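Baccell_00875 (Bacteroides cellulosilyticus DSM 14838, PDB 5NO8) is a polysaccharide lyase that probably removes the L-rhamnose caps linked to glucuronic acid on complex arabinogalactan proteins. Local coordinates at residues Arg637-Val642 / Leu689-Leu694; Val545-Gln550 / Ser615-Ala620; Glu201-Gly206 / Lys664-Lys669; Ala210-Arg215 / Arg593-His598. All coordinates share one frame; numbering follows the deposited sequence.

Contact 1. Residues Arg637-Val642 / Leu689-Leu694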
# COMPACT_ATOMS: atom_id res chain seq x y z
N ARG A 637 8.50 8.53 11.83
CA ARG A 637 7.71 7.60 11.03
C ARG A 637 6.80 8.28 10.02
O ARG A 637 6.75 7.88 8.85
CB ARG A 637 6.96 6.63 11.92
CG ARG A 637 7.93 5.70 12.63
CD ARG A 637 7.23 4.88 13.69
NE ARG A 637 6.29 3.95 13.08
CZ ARG A 637 5.54 3.09 13.75
NH1 ARG A 637 5.59 3.04 15.09
NH2 ARG A 637 4.71 2.29 13.09
N ALA A 638 6.15 9.36 10.43
CA ALA A 638 5.36 10.16 9.52
C ALA A 638 6.18 10.65 8.35
O ALA A 638 5.72 10.65 7.20
CB ALA A 638 4.76 11.37 10.25
N GLU A 639 7.40 11.10 8.64
CA GLU A 639 8.31 11.60 7.60
C GLU A 639 8.68 10.52 6.58
O GLU A 639 8.76 10.78 5.36
CB GLU A 639 9.57 12.18 8.25
CG GLU A 639 9.31 13.55 8.89
CD GLU A 639 10.37 14.00 9.89
OE1 GLU A 639 11.41 13.32 10.01
OE2 GLU A 639 10.14 15.05 10.59
N ASN A 640 8.93 9.33 7.09
CA ASN A 640 9.23 8.16 6.28
C ASN A 640 8.07 7.81 5.35
O ASN A 640 8.27 7.57 4.14
CB ASN A 640 9.59 6.99 7.17
CG ASN A 640 9.93 5.75 6.39
OD1 ASN A 640 10.74 5.80 5.48
ND2 ASN A 640 9.27 4.64 6.71
N VAL A 641 6.86 7.78 5.89
CA VAL A 641 5.68 7.44 5.08
C VAL A 641 5.52 8.40 3.88
O VAL A 641 5.38 7.97 2.73
CB VAL A 641 4.36 7.47 5.90
CG1 VAL A 641 3.17 7.28 4.97
CG2 VAL A 641 4.37 6.41 6.97
N VAL A 642 5.54 9.70 4.14
CA VAL A 642 5.30 10.67 3.09
C VAL A 642 6.48 10.77 2.12
O VAL A 642 6.26 10.96 0.93
CB VAL A 642 4.82 12.04 3.65
CG1 VAL A 642 3.54 11.84 4.47
CG2 VAL A 642 5.91 12.77 4.46
N LEU A 689 1.84 18.74 5.08
CA LEU A 689 1.33 18.68 6.45
C LEU A 689 2.37 18.15 7.43
O LEU A 689 2.70 18.79 8.44
CB LEU A 689 0.07 17.80 6.52
CG LEU A 689 -0.49 17.65 7.94
CD1 LEU A 689 -1.13 18.99 8.36
CD2 LEU A 689 -1.50 16.53 7.97
N VAL A 690 2.92 16.98 7.11
CA VAL A 690 3.83 16.30 7.98
C VAL A 690 5.11 17.10 8.21
O VAL A 690 5.60 17.14 9.34
CB VAL A 690 4.19 14.91 7.43
CG1 VAL A 690 5.40 14.30 8.10
CG2 VAL A 690 2.98 14.00 7.56
N ASN A 691 5.63 17.70 7.14
CA ASN A 691 6.94 18.35 7.21
C ASN A 691 6.90 19.82 7.59
O ASN A 691 7.88 20.33 8.10
CB ASN A 691 7.71 18.12 5.93
CG ASN A 691 8.27 16.73 5.87
OD1 ASN A 691 9.16 16.39 6.67
ND2 ASN A 691 7.68 15.87 5.04
N ARG A 692 5.78 20.48 7.30
CA ARG A 692 5.68 21.93 7.52
C ARG A 692 4.45 22.37 8.27
O ARG A 692 4.29 23.57 8.49
CB ARG A 692 5.75 22.63 6.18
CG ARG A 692 7.14 22.55 5.62
CD ARG A 692 7.34 23.39 4.41
NE ARG A 692 8.63 23.07 3.85
CZ ARG A 692 9.81 23.53 4.28
NH1 ARG A 692 9.90 24.40 5.27
NH2 ARG A 692 10.90 23.13 3.69
N GLY A 693 3.60 21.43 8.70
CA GLY A 693 2.37 21.78 9.43
C GLY A 693 1.35 22.55 8.63
O GLY A 693 0.50 23.22 9.22
N LEU A 694 1.41 22.50 7.31
CA LEU A 694 0.47 23.25 6.47
C LEU A 694 -0.76 22.44 6.10
O LEU A 694 -0.62 21.23 5.85
CB LEU A 694 1.16 23.72 5.19
CG LEU A 694 2.21 24.81 5.42
CD1 LEU A 694 2.86 25.09 4.08
CD2 LEU A 694 1.57 26.07 5.99
O HOH W 1 9.28 13.45 4.80
O HOH W 2 9.93 17.45 9.11

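Contact 2. Residues Val545-Gln550 / Ser615-Ala620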
# COMPACT_ATOMS: atom_id res chain seq x y z
N VAL A 545 -9.98 3.19 8.33
CA VAL A 545 -9.35 3.19 9.64
C VAL A 545 -8.51 4.47 9.84
O VAL A 545 -8.62 5.14 10.87
CB VAL A 545 -8.46 1.94 9.86
CG1 VAL A 545 -7.72 2.00 11.19
CG2 VAL A 545 -9.32 0.67 9.78
N ALA A 546 -7.68 4.80 8.85
CA ALA A 546 -6.77 5.94 9.04
C ALA A 546 -7.54 7.25 9.25
O ALA A 546 -7.22 8.00 10.16
CB ALA A 546 -5.76 6.07 7.91
N PRO A 547 -8.56 7.52 8.41
CA PRO A 547 -9.34 8.75 8.64
C PRO A 547 -10.05 8.85 9.99
O PRO A 547 -10.17 9.96 10.52
CB PRO A 547 -10.39 8.69 7.54
CG PRO A 547 -9.69 8.00 6.43
CD PRO A 547 -8.91 6.92 7.12
N ALA A 548 -10.51 7.72 10.54
CA ALA A 548 -11.09 7.70 11.89
C ALA A 548 -10.12 8.29 12.88
O ALA A 548 -10.46 9.16 13.67
CB ALA A 548 -11.45 6.27 12.32
N ILE A 549 -8.88 7.83 12.81
CA ILE A 549 -7.87 8.21 13.78
C ILE A 549 -7.36 9.63 13.50
O ILE A 549 -7.07 10.38 14.46
CB ILE A 549 -6.69 7.21 13.77
CG1 ILE A 549 -7.19 5.79 14.04
CG2 ILE A 549 -5.63 7.59 14.77
CD1 ILE A 549 -6.11 4.74 13.94
N GLN A 550 -7.27 9.98 12.22
CA GLN A 550 -6.90 11.33 11.75
C GLN A 550 -7.89 12.35 12.34
O GLN A 550 -7.50 13.37 12.91
CB GLN A 550 -6.95 11.37 10.21
CG GLN A 550 -6.59 12.68 9.52
CD GLN A 550 -6.92 12.67 8.03
OE1 GLN A 550 -7.81 11.95 7.55
NE2 GLN A 550 -6.20 13.50 7.28
N SER A 615 -1.93 5.96 1.31
CA SER A 615 -1.01 5.54 2.35
C SER A 615 -0.50 6.72 3.18
O SER A 615 -0.11 6.54 4.32
CB SER A 615 0.22 4.79 1.78
OG SER A 615 1.04 5.62 0.94
N THR A 616 -0.48 7.92 2.60
CA THR A 616 -0.01 9.10 3.35
C THR A 616 -0.96 9.53 4.45
O THR A 616 -0.55 10.25 5.33
CB THR A 616 0.31 10.30 2.43
OG1 THR A 616 -0.85 10.76 1.75
CG2 THR A 616 1.38 9.91 1.39
N ILE A 617 -2.21 9.06 4.45
CA ILE A 617 -3.10 9.39 5.56
C ILE A 617 -2.51 8.82 6.85
O ILE A 617 -2.59 9.44 7.90
CB ILE A 617 -4.53 8.82 5.38
CG1 ILE A 617 -5.18 9.28 4.09
CG2 ILE A 617 -5.41 9.31 6.55
CD1 ILE A 617 -6.37 8.43 3.72
N THR A 618 -1.90 7.62 6.77
CA THR A 618 -1.23 7.06 7.92
C THR A 618 -0.08 7.96 8.40
O THR A 618 0.10 8.12 9.59
CB THR A 618 -0.75 5.63 7.62
OG1 THR A 618 -1.91 4.83 7.35
CG2 THR A 618 0.01 5.02 8.78
N GLY A 619 0.65 8.55 7.47
CA GLY A 619 1.64 9.57 7.80
C GLY A 619 1.00 10.73 8.56
O GLY A 619 1.55 11.16 9.55
N ALA A 620 -0.13 11.23 8.07
CA ALA A 620 -0.85 12.29 8.77
C ALA A 620 -1.20 11.88 10.19
O ALA A 620 -0.98 12.63 11.14
CB ALA A 620 -2.07 12.71 8.02

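Contact 3. Residues Glu201-Gly206 / Lys664-Lys669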
# COMPACT_ATOMS: atom_id res chain seq x y z
N GLU A 201 3.20 -12.86 -7.65
CA GLU A 201 2.13 -12.57 -8.58
C GLU A 201 0.82 -12.62 -7.86
O GLU A 201 0.70 -13.22 -6.79
CB GLU A 201 2.09 -13.61 -9.68
CG GLU A 201 3.25 -13.51 -10.64
CD GLU A 201 3.28 -14.66 -11.62
OE1 GLU A 201 2.52 -14.61 -12.60
OE2 GLU A 201 4.04 -15.64 -11.38
N ILE A 202 -0.17 -11.99 -8.47
CA ILE A 202 -1.53 -11.98 -7.96
C ILE A 202 -2.41 -12.61 -9.03
O ILE A 202 -2.32 -12.25 -10.22
CB ILE A 202 -2.02 -10.54 -7.64
CG1 ILE A 202 -1.23 -9.92 -6.49
CG2 ILE A 202 -3.52 -10.50 -7.30
CD1 ILE A 202 -1.41 -10.57 -5.15
N TRP A 203 -3.28 -13.51 -8.59
CA TRP A 203 -4.26 -14.15 -9.46
C TRP A 203 -5.67 -13.87 -8.95
O TRP A 203 -5.86 -13.62 -7.77
CB TRP A 203 -4.01 -15.67 -9.55
CG TRP A 203 -2.72 -16.02 -10.14
CD1 TRP A 203 -1.56 -16.29 -9.48
CD2 TRP A 203 -2.42 -16.09 -11.52
NE1 TRP A 203 -0.56 -16.56 -10.38
CE2 TRP A 203 -1.06 -16.43 -11.64
CE3 TRP A 203 -3.18 -15.93 -12.68
CZ2 TRP A 203 -0.43 -16.61 -12.88
CZ3 TRP A 203 -2.57 -16.06 -13.89
CH2 TRP A 203 -1.21 -16.41 -13.99
N GLU A 204 -6.64 -13.93 -9.88
CA GLU A 204 -8.09 -13.82 -9.59
C GLU A 204 -8.54 -12.44 -9.07
O GLU A 204 -9.20 -12.30 -8.01
CB GLU A 204 -8.55 -14.93 -8.66
CG GLU A 204 -8.26 -16.33 -9.18
CD GLU A 204 -9.03 -16.65 -10.46
OE1 GLU A 204 -10.12 -16.08 -10.65
OE2 GLU A 204 -8.54 -17.44 -11.29
N ARG A 205 -8.19 -11.42 -9.83
CA ARG A 205 -8.78 -10.11 -9.64
C ARG A 205 -9.75 -9.81 -10.79
O ARG A 205 -9.59 -10.31 -11.91
CB ARG A 205 -7.71 -9.04 -9.56
CG ARG A 205 -6.70 -9.27 -8.44
CD ARG A 205 -7.33 -9.35 -7.05
NE ARG A 205 -8.16 -8.19 -6.65
CZ ARG A 205 -7.72 -7.07 -6.07
NH1 ARG A 205 -6.43 -6.87 -5.82
NH2 ARG A 205 -8.59 -6.09 -5.77
N GLY A 206 -10.72 -8.95 -10.52
CA GLY A 206 -11.71 -8.56 -11.54
C GLY A 206 -12.96 -7.99 -10.94
O GLY A 206 -13.30 -8.27 -9.79
N LYS A 664 3.37 -9.79 -11.91
CA LYS A 664 2.23 -9.88 -12.82
C LYS A 664 0.95 -9.97 -12.03
O LYS A 664 0.94 -10.34 -10.85
CB LYS A 664 2.34 -11.12 -13.72
CG LYS A 664 3.50 -11.08 -14.70
CD LYS A 664 3.67 -12.35 -15.50
CE LYS A 664 4.75 -12.17 -16.55
NZ LYS A 664 5.00 -13.39 -17.36
N ILE A 665 -0.12 -9.60 -12.70
CA ILE A 665 -1.47 -9.72 -12.17
C ILE A 665 -2.29 -10.43 -13.23
O ILE A 665 -2.49 -9.93 -14.35
CB ILE A 665 -2.05 -8.33 -11.86
CG1 ILE A 665 -1.20 -7.62 -10.79
CG2 ILE A 665 -3.51 -8.46 -11.41
CD1 ILE A 665 -1.22 -6.12 -10.90
N ASP A 666 -2.76 -11.64 -12.89
CA ASP A 666 -3.50 -12.50 -13.83
C ASP A 666 -2.78 -12.68 -15.16
O ASP A 666 -3.40 -12.70 -16.23
CB ASP A 666 -4.93 -11.99 -14.04
CG ASP A 666 -5.86 -12.38 -12.91
OD1 ASP A 666 -5.91 -13.58 -12.54
OD2 ASP A 666 -6.48 -11.47 -12.34
N GLY A 667 -1.45 -12.80 -15.09
CA GLY A 667 -0.62 -13.01 -16.26
C GLY A 667 -0.19 -11.78 -17.03
O GLY A 667 0.60 -11.89 -18.00
N VAL A 668 -0.70 -10.61 -16.63
CA VAL A 668 -0.40 -9.35 -17.28
C VAL A 668 0.78 -8.73 -16.54
O VAL A 668 0.75 -8.58 -15.33
CB VAL A 668 -1.62 -8.42 -17.24
CG1 VAL A 668 -1.29 -7.00 -17.75
CG2 VAL A 668 -2.77 -9.03 -18.03
N LYS A 669 1.78 -8.31 -17.28
CA LYS A 669 2.97 -7.70 -16.69
C LYS A 669 2.63 -6.44 -15.91
O LYS A 669 1.91 -5.57 -16.44
CB LYS A 669 3.99 -7.34 -17.78
CG LYS A 669 5.34 -6.88 -17.22
CD LYS A 669 6.07 -7.99 -16.50
CE LYS A 669 7.34 -7.55 -15.80
NZ LYS A 669 7.05 -7.17 -14.38
O HOH W 3 -0.01 -13.32 -12.65

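Contact 4. Residues Ala210-Arg215 / Arg593-His598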
# COMPACT_ATOMS: atom_id res chain seq x y z
N ALA A 210 -15.11 -10.18 -6.90
CA ALA A 210 -15.18 -9.43 -5.67
C ALA A 210 -14.43 -8.08 -5.72
O ALA A 210 -14.26 -7.47 -4.68
CB ALA A 210 -14.74 -10.27 -4.48
N ASN A 211 -14.10 -7.59 -6.92
CA ASN A 211 -13.64 -6.20 -7.15
C ASN A 211 -12.57 -5.80 -6.11
O ASN A 211 -11.58 -6.51 -6.00
CB ASN A 211 -14.83 -5.20 -7.30
CG ASN A 211 -15.79 -5.21 -6.11
OD1 ASN A 211 -16.70 -6.06 -6.03
ND2 ASN A 211 -15.61 -4.25 -5.20
N SER A 212 -12.78 -4.72 -5.34
CA SER A 212 -11.82 -4.25 -4.34
C SER A 212 -11.72 -5.06 -3.06
O SER A 212 -10.84 -4.78 -2.23
CB SER A 212 -12.18 -2.79 -3.98
OG SER A 212 -12.44 -2.02 -5.16
N GLN A 213 -12.60 -6.05 -2.86
CA GLN A 213 -12.81 -6.65 -1.55
C GLN A 213 -11.92 -7.86 -1.27
O GLN A 213 -12.07 -8.53 -0.24
CB GLN A 213 -14.27 -7.08 -1.38
CG GLN A 213 -15.33 -6.10 -1.87
CD GLN A 213 -15.22 -4.74 -1.22
OE1 GLN A 213 -14.67 -4.59 -0.12
NE2 GLN A 213 -15.75 -3.73 -1.89
N THR A 214 -10.99 -8.15 -2.18
CA THR A 214 -10.06 -9.23 -1.98
C THR A 214 -8.73 -8.88 -2.60
O THR A 214 -8.71 -8.28 -3.64
CB THR A 214 -10.55 -10.53 -2.63
OG1 THR A 214 -9.58 -11.54 -2.41
CG2 THR A 214 -10.80 -10.39 -4.14
N ARG A 215 -7.65 -9.33 -1.97
CA ARG A 215 -6.33 -9.13 -2.52
C ARG A 215 -6.07 -10.12 -3.63
O ARG A 215 -5.13 -9.96 -4.41
CB ARG A 215 -5.29 -9.23 -1.44
CG ARG A 215 -3.95 -8.65 -1.85
CD ARG A 215 -3.13 -8.33 -0.66
NE ARG A 215 -1.79 -7.91 -1.03
CZ ARG A 215 -0.78 -7.85 -0.18
NH1 ARG A 215 -0.96 -8.17 1.12
NH2 ARG A 215 0.41 -7.47 -0.62
N ARG A 593 -2.76 -1.48 -0.12
CA ARG A 593 -3.89 -1.03 -0.92
C ARG A 593 -3.74 -1.73 -2.26
O ARG A 593 -2.62 -1.99 -2.72
CB ARG A 593 -3.88 0.50 -1.08
CG ARG A 593 -3.84 1.25 0.24
CD ARG A 593 -3.91 2.79 0.11
NE ARG A 593 -5.04 3.19 -0.71
CZ ARG A 593 -6.31 3.25 -0.28
NH1 ARG A 593 -6.62 3.03 0.98
NH2 ARG A 593 -7.26 3.54 -1.14
N HIS A 594 -4.84 -2.11 -2.88
CA HIS A 594 -4.76 -3.02 -4.04
C HIS A 594 -5.92 -2.93 -5.04
O HIS A 594 -6.18 -3.87 -5.79
CB HIS A 594 -4.54 -4.46 -3.56
CG HIS A 594 -5.61 -4.99 -2.65
ND1 HIS A 594 -6.92 -5.19 -3.06
CD2 HIS A 594 -5.56 -5.35 -1.36
CE1 HIS A 594 -7.61 -5.66 -2.05
NE2 HIS A 594 -6.81 -5.80 -1.01
N TRP A 595 -6.54 -1.76 -5.14
CA TRP A 595 -7.66 -1.57 -6.08
C TRP A 595 -7.67 -0.27 -6.89
O TRP A 595 -8.40 -0.18 -7.88
CB TRP A 595 -8.98 -1.72 -5.30
CG TRP A 595 -9.05 -0.79 -4.18
CD1 TRP A 595 -9.51 0.50 -4.19
CD2 TRP A 595 -8.61 -1.04 -2.85
NE1 TRP A 595 -9.37 1.05 -2.95
CE2 TRP A 595 -8.80 0.13 -2.11
CE3 TRP A 595 -8.06 -2.15 -2.23
CZ2 TRP A 595 -8.47 0.22 -0.77
CZ3 TRP A 595 -7.71 -2.06 -0.91
CH2 TRP A 595 -7.91 -0.88 -0.19
N ASP A 596 -6.87 0.72 -6.52
CA ASP A 596 -7.02 2.04 -7.14
C ASP A 596 -6.54 2.11 -8.58
O ASP A 596 -6.99 2.99 -9.32
CB ASP A 596 -6.37 3.13 -6.28
CG ASP A 596 -7.13 3.36 -5.00
OD1 ASP A 596 -8.28 3.84 -5.13
OD2 ASP A 596 -6.62 3.02 -3.90
N GLY A 597 -5.64 1.22 -8.98
CA GLY A 597 -5.25 1.11 -10.38
C GLY A 597 -6.42 0.83 -11.30
O GLY A 597 -6.41 1.26 -12.46
N HIS A 598 -7.41 0.10 -10.80
CA HIS A 598 -8.58 -0.21 -11.59
C HIS A 598 -9.48 1.02 -11.76
O HIS A 598 -9.84 1.40 -12.87
CB HIS A 598 -9.42 -1.34 -10.97
CG HIS A 598 -10.61 -1.68 -11.81
ND1 HIS A 598 -10.51 -2.40 -12.99
CD2 HIS A 598 -11.92 -1.33 -11.70
CE1 HIS A 598 -11.71 -2.50 -13.54
NE2 HIS A 598 -12.58 -1.86 -12.78

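Contact 1. Residues Arg637-Val642 / Leu689-Leu694
Val690 supplies the apolar half of this helix-helix contact by reaching with both methyls toward the helix that carries Ala638 and Val642. Its CG1 lies 3.7 Å from Ala638 CB, and its CG2 lies 3.8 Å from Val642 CG1, the two valines meeting tip to tip. The fork is turned so that CG1 stands opposite the backbone N (chi1 165°), which directs CG1 mainly to Ala638 and CG2 mainly to Val642 CG1. Alanine and beta-branched valine suit the place: they are short and rigid, consistent with CA atoms of Glu639 and Val690 only 6.5 Å apart.

Polar groups line one margin, joined by water instead of direct hydrogen bonds. One water donates to Glu639 O and accepts from Asn691 ND2, at 2.9 Å from that nitrogen. A second donates to both Glu639 OE2 and Asn691 OD1, 2.8 Å from the latter, so the amide is bridged at both ends. Carboxylate and amide planes lie 21° apart, and Asn691 OD1 also rests 3.6 Å from Glu639 CG. Gln635 bonds to Glu639 OE2 and Asn691 ND2 to Tyr687 O, which probably limits how either group can turn.

Past Asn691 the chain leaves the helix at Gly693, at a positive phi that glycine adopts easily. Helix 615-629 borders both partners, touching Ala638 through Tyr622 and Leu689 through Tyr623 and Tyr624, while helix 396-409 meets the C-terminal end.

Contact 2. Residues Val545-Gln550 / Ser615-Ala620
Two helices of the mainly helical C-terminal domain, 542-559 and 615-629, run in nearly the same direction, their local axes 9.0 Å apart and inclined by 24°. Ile617 lies between them. Its CG2 branch, directed opposite the backbone N, reaches Ala546 CB at 3.5 Å, a close approach that the small alanine permits. The same methyl lies 4.3 Å from Pro547 CD. Proline has no N-H to give to the preceding turn, and the helix kinks there.

One turn later Gln550 crosses Ile617 at about a right angle. With CG anti to the backbone N (chi1 -180°) and the chain extended beyond it, OE1 comes to 3.7 Å from Ile617 CG2 and NE2 to 4.3 Å from Ala620 CB. Glutamine combines an aliphatic stem with a buried amide served at both ends: OE1 takes the N-H of Gly493, while NE2 bonds to Tyr686 OH and to a glycerol, likely a crystallisation additive. Thr618 OG1 borders Ala546 CB at 4.1 Å and pairs with Gln542 NE2. Leu575 of helix 562-576 touches both Ala546 and Thr618.

That helix comes between the two in sequence, so alternate long helices lie side by side, probably as in alpha/alpha toroids.

Contact 3. Residues Glu201-Gly206 / Lys664-Lys669
Asp666 is gripped tightly by the chain leaving strand 199-203. Its OD1 accepts Glu204 N at 2.8 Å from the syn side, 21° out of the carboxylate plane; OD2 uses its syn lone pair for Arg205 N at 3.0 Å. Two successive backbone N-H groups thus hold the carboxylate at both oxygens, which the short aspartate suits. Beside it the strands pair in parallel: Ile202 N bonds to Lys664 O at 3.1 Å, and Asp666 N to Ile202 O at 2.8 Å. Ile202 and Ile665 line one face of the sheet, Ile202 CB 4.4 Å from Ile665 CG1. Trp203 packs closely across the turn, its CZ3 3.6 Å from Gly667 N.

The other margin is looser and wetter. A water over one face of the indole, near its rim, donates to Glu201 OE1 and accepts from Gly667 N at 2.9 Å. Glu201 OE2 bonds to Tyr76 OH, which also meets Trp203 NE1. Lys664 runs alongside, its NZ 5.5 Å from Glu201 OE1 and salt-bridged to Asp141.

Asp666 and Gly667 tolerate the positive phi of the type I' turn in this two-residue beta hairpin, whose first strand extends the mixed sheet of the beta domain.

Contact 4. Residues Ala210-Arg215 / Arg593-His598
Arg215 CA sits over one face of the His594 ring in a CH-pi contact, 3.8 Å from the ring centroid and 15° off its normal. Arg215 CG continues across the ring, 3.7 Å from His594 CD2. The edge of the Trp595 indole, through CE3, meets the opposite face near its rim, 3.3 Å from the ring plane. His594 CE1 meets Thr214 O at 3.3 Å and Ser212 O at 3.4 Å. Ser212, small enough to fit against the indole base, brings OG to 3.5 Å from Trp595 CB; the crowded rotamer of Trp595 (chi1 56°) turns that base to the serine.

A second shell fixes these groups. The extended Arg215 chain carries its guanidinium past the histidine to salt bridges with Asp150 and Asp608 and a bond to Thr165 O. Ser212 OG pairs with Trp599 NE1. Arg593 NH2 binds the syn lone pair of Asp596 OD2 at 2.9 Å, and Arg593 NH1 also reaches Glu541.

A glycerol bonds to Arg593, Trp595 and Asp596. Aromatic and charged groups gathered round it, where the loop between strands 199-203 and 217-221 meets the helical domain, are consistent with a carbohydrate-binding pocket, though no substrate is seen here.

Overall arrangement
From the N terminus, the chain opens contact 3 at 201-206 and contact 4 at 210-215, both in the beta domain. Segment 545-550, in the helical domain, opens contact 2. Residues 593-598 then return to 210-215 and close contact 4; 615-620 closes contact 2 soon afterwards, so these two cross. After 637-642 opens contact 1, the hairpin 664-669 closes contact 3, whose long loop encloses contacts 2 and 4, and 689-694 closes contact 1, crossing contact 3. Contacts 1 and 2 touch within the helical domain, their centres about 12 Å apart, whereas contacts 3 and 4 join it to the beta domain and meet where Arg205 NH1 probably bonds to His594 O.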